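Local coordinates for adenylate cyclase-like protein (Chlamydia trachomatis, PDB 4QO6) that builds part of the inner membrane ring of the type III secretion system, represented here by its periplasmic region, at residues A[72-77]-A[122-127]; A[53-58]-A[62-67]. All blocks are in the same frame, centred on the assembly; numbering follows the deposited sequence.

Interaction 1 of 2, residues A[72-77]-A[122-127]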
# COMPACT_ATOMS: atom_id res chain seq x y z
N GLU A 72 -9.54 -2.18 13.76
CA GLU A 72 -9.68 -3.44 12.97
C GLU A 72 -11.08 -3.58 12.34
O GLU A 72 -11.19 -4.01 11.21
CB GLU A 72 -9.37 -4.66 13.86
CG GLU A 72 -9.17 -5.97 13.17
CD GLU A 72 -8.98 -7.15 14.15
OE1 GLU A 72 -9.89 -7.53 14.99
OE2 GLU A 72 -7.87 -7.71 14.07
N ALA A 73 -12.12 -3.28 13.11
CA ALA A 73 -13.50 -3.30 12.64
C ALA A 73 -13.60 -2.30 11.52
O ALA A 73 -14.21 -2.57 10.53
CB ALA A 73 -14.50 -2.93 13.75
N VAL A 74 -12.96 -1.14 11.68
CA VAL A 74 -12.93 -0.09 10.64
C VAL A 74 -12.34 -0.49 9.32
O VAL A 74 -13.05 -0.42 8.29
CB VAL A 74 -12.30 1.20 11.11
CG1 VAL A 74 -12.31 2.22 9.98
CG2 VAL A 74 -13.06 1.78 12.35
N TRP A 75 -11.11 -0.98 9.28
CA TRP A 75 -10.57 -1.39 7.98
C TRP A 75 -11.13 -2.67 7.44
O TRP A 75 -11.16 -2.84 6.22
CB TRP A 75 -9.01 -1.34 7.89
CG TRP A 75 -8.25 -2.16 8.85
CD1 TRP A 75 -7.66 -1.72 9.98
CD2 TRP A 75 -7.96 -3.56 8.75
NE1 TRP A 75 -7.04 -2.78 10.65
CE2 TRP A 75 -7.21 -3.92 9.90
CE3 TRP A 75 -8.30 -4.55 7.84
CZ2 TRP A 75 -6.76 -5.26 10.15
CZ3 TRP A 75 -7.86 -5.92 8.09
CH2 TRP A 75 -7.07 -6.22 9.23
N GLN A 76 -11.55 -3.61 8.32
CA GLN A 76 -12.19 -4.83 7.81
C GLN A 76 -13.55 -4.48 7.08
O GLN A 76 -13.87 -5.06 6.06
CB GLN A 76 -12.46 -5.82 8.93
CG GLN A 76 -11.21 -6.61 9.32
CD GLN A 76 -11.48 -7.53 10.50
OE1 GLN A 76 -12.43 -7.31 11.27
NE2 GLN A 76 -10.58 -8.53 10.70
N GLU A 77 -14.33 -3.61 7.71
CA GLU A 77 -15.58 -3.11 7.16
C GLU A 77 -15.29 -2.50 5.78
O GLU A 77 -15.89 -2.86 4.83
CB GLU A 77 -16.21 -2.10 8.12
CG GLU A 77 -17.44 -1.37 7.57
CD GLU A 77 -17.44 0.16 7.79
OE1 GLU A 77 -17.18 0.64 8.93
OE2 GLU A 77 -17.73 0.91 6.79
N LEU A 122 -17.27 9.34 0.19
CA LEU A 122 -18.64 9.01 0.53
C LEU A 122 -18.77 7.92 1.62
O LEU A 122 -19.77 7.87 2.28
CB LEU A 122 -19.35 8.58 -0.75
CG LEU A 122 -19.68 9.73 -1.72
CD1 LEU A 122 -20.21 9.16 -3.02
CD2 LEU A 122 -20.69 10.69 -1.10
N HIS A 123 -17.74 7.09 1.81
CA HIS A 123 -17.83 5.87 2.64
C HIS A 123 -16.90 5.80 3.85
O HIS A 123 -17.21 5.09 4.77
CB HIS A 123 -17.61 4.62 1.77
CG HIS A 123 -18.67 4.44 0.72
ND1 HIS A 123 -19.91 3.90 1.00
CD2 HIS A 123 -18.72 4.83 -0.58
CE1 HIS A 123 -20.65 3.92 -0.09
NE2 HIS A 123 -19.96 4.50 -1.06
N PHE A 124 -15.78 6.52 3.86
CA PHE A 124 -14.78 6.36 4.90
C PHE A 124 -14.83 7.52 5.92
O PHE A 124 -14.75 8.65 5.52
CB PHE A 124 -13.38 6.27 4.29
CG PHE A 124 -12.34 5.77 5.26
CD1 PHE A 124 -12.54 4.64 5.98
CD2 PHE A 124 -11.18 6.47 5.48
CE1 PHE A 124 -11.59 4.16 6.89
CE2 PHE A 124 -10.23 6.01 6.38
CZ PHE A 124 -10.43 4.84 7.07
N ASN A 125 -14.90 7.20 7.21
CA ASN A 125 -14.97 8.19 8.29
C ASN A 125 -13.67 8.75 8.81
O ASN A 125 -13.68 9.57 9.71
CB ASN A 125 -15.72 7.65 9.50
CG ASN A 125 -17.21 7.56 9.28
OD1 ASN A 125 -17.83 8.46 8.71
ND2 ASN A 125 -17.81 6.45 9.74
N TYR A 126 -12.52 8.33 8.29
CA TYR A 126 -11.24 8.80 8.81
C TYR A 126 -10.23 9.21 7.77
O TYR A 126 -9.08 8.83 7.85
CB TYR A 126 -10.66 7.71 9.71
CG TYR A 126 -11.60 7.33 10.85
CD1 TYR A 126 -11.69 8.09 11.97
CD2 TYR A 126 -12.34 6.16 10.80
CE1 TYR A 126 -12.54 7.76 13.03
CE2 TYR A 126 -13.18 5.79 11.85
CZ TYR A 126 -13.27 6.61 12.95
OH TYR A 126 -14.15 6.25 13.92
N LEU A 127 -10.67 9.96 6.78
CA LEU A 127 -9.80 10.47 5.70
C LEU A 127 -8.62 11.25 6.15
O LEU A 127 -7.60 11.21 5.50
CB LEU A 127 -10.61 11.42 4.76
CG LEU A 127 -11.62 10.68 3.85
CD1 LEU A 127 -12.63 11.65 3.25
CD2 LEU A 127 -10.90 9.94 2.74

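Interaction 2 of 2, residues A[53-58]-A[62-67]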
# COMPACT_ATOMS: atom_id res chain seq x y z
N TYR A 53 -10.90 -2.67 31.03
CA TYR A 53 -10.83 -3.37 32.30
C TYR A 53 -9.74 -2.84 33.23
O TYR A 53 -9.91 -2.93 34.44
CB TYR A 53 -10.73 -4.90 32.10
CG TYR A 53 -12.13 -5.43 31.98
CD1 TYR A 53 -12.90 -5.19 30.84
CD2 TYR A 53 -12.74 -6.12 33.06
CE1 TYR A 53 -14.21 -5.62 30.74
CE2 TYR A 53 -14.05 -6.57 32.96
CZ TYR A 53 -14.77 -6.32 31.79
OH TYR A 53 -16.06 -6.75 31.67
N LYS A 54 -8.65 -2.32 32.67
CA LYS A 54 -7.65 -1.63 33.48
C LYS A 54 -8.13 -0.33 34.04
O LYS A 54 -7.81 -0.03 35.16
CB LYS A 54 -6.37 -1.41 32.74
CG LYS A 54 -5.66 -2.69 32.38
CD LYS A 54 -4.37 -2.35 31.65
CE LYS A 54 -3.39 -3.51 31.62
NZ LYS A 54 -2.19 -3.06 30.86
N VAL A 55 -8.88 0.48 33.29
CA VAL A 55 -9.35 1.74 33.88
C VAL A 55 -10.46 1.45 34.90
O VAL A 55 -10.53 2.07 35.95
CB VAL A 55 -9.85 2.79 32.86
CG1 VAL A 55 -8.75 3.11 31.87
CG2 VAL A 55 -11.08 2.30 32.14
N ASP A 56 -11.32 0.50 34.60
CA ASP A 56 -12.36 0.13 35.53
C ASP A 56 -11.80 -0.26 36.90
O ASP A 56 -12.34 0.17 37.91
CB ASP A 56 -13.22 -1.00 34.97
CG ASP A 56 -14.60 -1.02 35.58
OD1 ASP A 56 -15.24 0.08 35.58
OD2 ASP A 56 -15.04 -2.10 36.04
N ALA A 57 -10.72 -1.07 36.90
CA ALA A 57 -9.98 -1.45 38.13
C ALA A 57 -9.55 -0.27 39.01
O ALA A 57 -9.20 -0.49 40.17
CB ALA A 57 -8.70 -2.21 37.77
N LEU A 58 -9.47 0.94 38.46
CA LEU A 58 -9.07 2.07 39.25
C LEU A 58 -10.21 2.31 40.22
O LEU A 58 -11.36 2.39 39.81
CB LEU A 58 -8.78 3.28 38.38
CG LEU A 58 -7.69 3.09 37.35
CD1 LEU A 58 -7.72 4.23 36.36
CD2 LEU A 58 -6.33 3.03 38.03
N LYS A 62 -15.91 5.14 38.74
CA LYS A 62 -17.21 4.53 38.99
C LYS A 62 -17.86 4.16 37.71
O LYS A 62 -18.53 3.11 37.67
CB LYS A 62 -18.12 5.49 39.73
CG LYS A 62 -17.55 5.99 41.04
CD LYS A 62 -17.24 4.84 41.98
CE LYS A 62 -16.36 5.29 43.15
NZ LYS A 62 -15.59 4.11 43.63
N SER A 63 -17.71 4.99 36.68
CA SER A 63 -18.18 4.58 35.36
C SER A 63 -17.26 5.02 34.22
O SER A 63 -16.45 5.94 34.37
CB SER A 63 -19.59 5.12 35.12
OG SER A 63 -19.54 6.51 34.91
N VAL A 64 -17.40 4.31 33.10
CA VAL A 64 -16.62 4.56 31.91
C VAL A 64 -17.56 4.86 30.71
O VAL A 64 -18.44 4.08 30.42
CB VAL A 64 -15.71 3.38 31.62
CG1 VAL A 64 -14.92 3.64 30.34
CG2 VAL A 64 -14.74 3.13 32.82
N ASP A 65 -17.39 6.02 30.09
CA ASP A 65 -18.08 6.34 28.87
C ASP A 65 -17.08 6.09 27.71
O ASP A 65 -16.17 6.87 27.43
CB ASP A 65 -18.61 7.80 28.92
CG ASP A 65 -19.48 8.14 27.69
OD1 ASP A 65 -19.11 7.81 26.55
OD2 ASP A 65 -20.57 8.71 27.84
N ASP A 66 -17.29 5.01 27.00
CA ASP A 66 -16.29 4.47 26.07
C ASP A 66 -16.57 4.86 24.64
O ASP A 66 -17.52 4.35 24.04
CB ASP A 66 -16.28 2.93 26.18
CG ASP A 66 -15.60 2.27 25.00
OD1 ASP A 66 -14.82 2.93 24.33
OD2 ASP A 66 -15.88 1.08 24.72
N ASN A 67 -15.76 5.76 24.09
CA ASN A 67 -15.89 6.20 22.69
C ASN A 67 -14.61 5.90 21.87
O ASN A 67 -14.14 6.68 21.02
CB ASN A 67 -16.22 7.66 22.69
CG ASN A 67 -17.49 7.96 23.44
OD1 ASN A 67 -18.57 7.95 22.84
ND2 ASN A 67 -17.40 8.25 24.72

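Interaction 1 of 2, residues A[72-77]-A[122-127]
Val74 reaches from one face of helix 71-83 into the angle between two aromatic rings, Phe124 and Tyr126, which stand just past the end of helix 110-123. Its CB leaves the backbone toward 122-127, and there the side chain forks. With CG1 anti to the backbone N (chi1 180°), this methyl is the one that meets both rings. It lies 3.7 Å from Phe124 CE1, the shortest approach of the contact, and 4.0 Å from Tyr126 CD2, coming obliquely to each ring. The other branch, CG2, meets the tyrosine, with Tyr126 CE2 at 4.0 Å. The valine crosses both aromatic side chains at about a right angle, and the attraction is purely van der Waals. The backbones stay well apart, 8.8 Å between CA of Val74 and CA of Phe124, so side chains bridge the gap and the shared surface is small, 133 Å².

Phe124 is the residue at which the chain leaves helical geometry. Its CG is anti to the backbone N, a torsion (chi1 -166°) that brings the end of the ring closer to Val74 than its CB direction would suggest. The following turn folds back over this ring: the backbone N of Tyr126 lies 3.6 Å above its plane, displaced toward the rim.

The valine also touches Ile69 and Phe101. Phe124 packs edge-to-face with Phe101 and rests on Met93, while Tyr126 touches Ile69 and meets His41 edge-to-face. The contact thus joins the start of helix 71-83 to the exit of helix 110-123 within the periplasmic PD2 region, beside strands 92-95 and 100-107 of its sheet. Ile69 and His41 bring in strands 63-70 and 41-42 of the preceding sheet, placing the contact near the junction of the two.

Interaction 2 of 2, residues A[53-58]-A[62-67]
Two valines meet methyl to methyl at the centre of this contact: CG2 of Val55, near the end of helix 45-56, lies 3.8 Å from CG2 of Val64 on strand 63-70. Both residues send their CB toward the other segment, and the side chains cross at about a right angle, each offering one branch. In Val55 the touching methyl sits between the backbone N and the carbonyl carbon (chi1 -58°).

The same Val64 methyl has a second neighbour. OD1 of Asp56 comes within 4.1 Å of Val64 CG2, a loose van der Waals approach rather than a polar bond. The aspartate CG is anti to the backbone N (chi1 -156°), which swings the carboxylate closer to the strand than the CB itself points. Val55 is buried, Val64 partly exposed and Asp56 exposed, so the contact runs from the interior under the helix out toward the surface at the carboxylate.

Backbone bonds hold the two segments that carry these side chains. Ala57 N bonds to Tyr53 O at 3.2 Å and Leu58 N to Val55 O at 2.9 Å, the second reaching back three residues. On the strand, Ser63 and Asp65 hydrogen-bond through their backbones to strand 35-39. Farther out, Val55 touches Val18 and Leu36, Val64 touches Leu38 and Leu52, and a salt bridge from Asp66 to Lys48 ties the strand to the helix once more.

A helix packed on its own sheet, with apolar residues against the strand that follows it, is the arrangement of a beta-alpha-beta unit, here strand 41-42, helix 45-56 and strand 63-70 in the PD1 domain, which belongs to the BON clan.

In the fold
From the N terminus, interaction 2 closes first: a turn of three residues, 59-61, brings the chain from helix 45-56 back against it as strand 63-70, a local closure within the PD1 region. That strand runs directly into helix 71-83, where interaction 1 opens. Its loop is long, 44 residues spanning the rest of the helix, strands 92-95 and 100-107 and most of helix 110-123, before the chain returns at 122-127 in the PD2 region. The two contacts are in series, neither nested nor crossed, with centres about 26 Å apart. Strand 63-70 connects them, belonging to the first sheet and running straight on into helix 71-83.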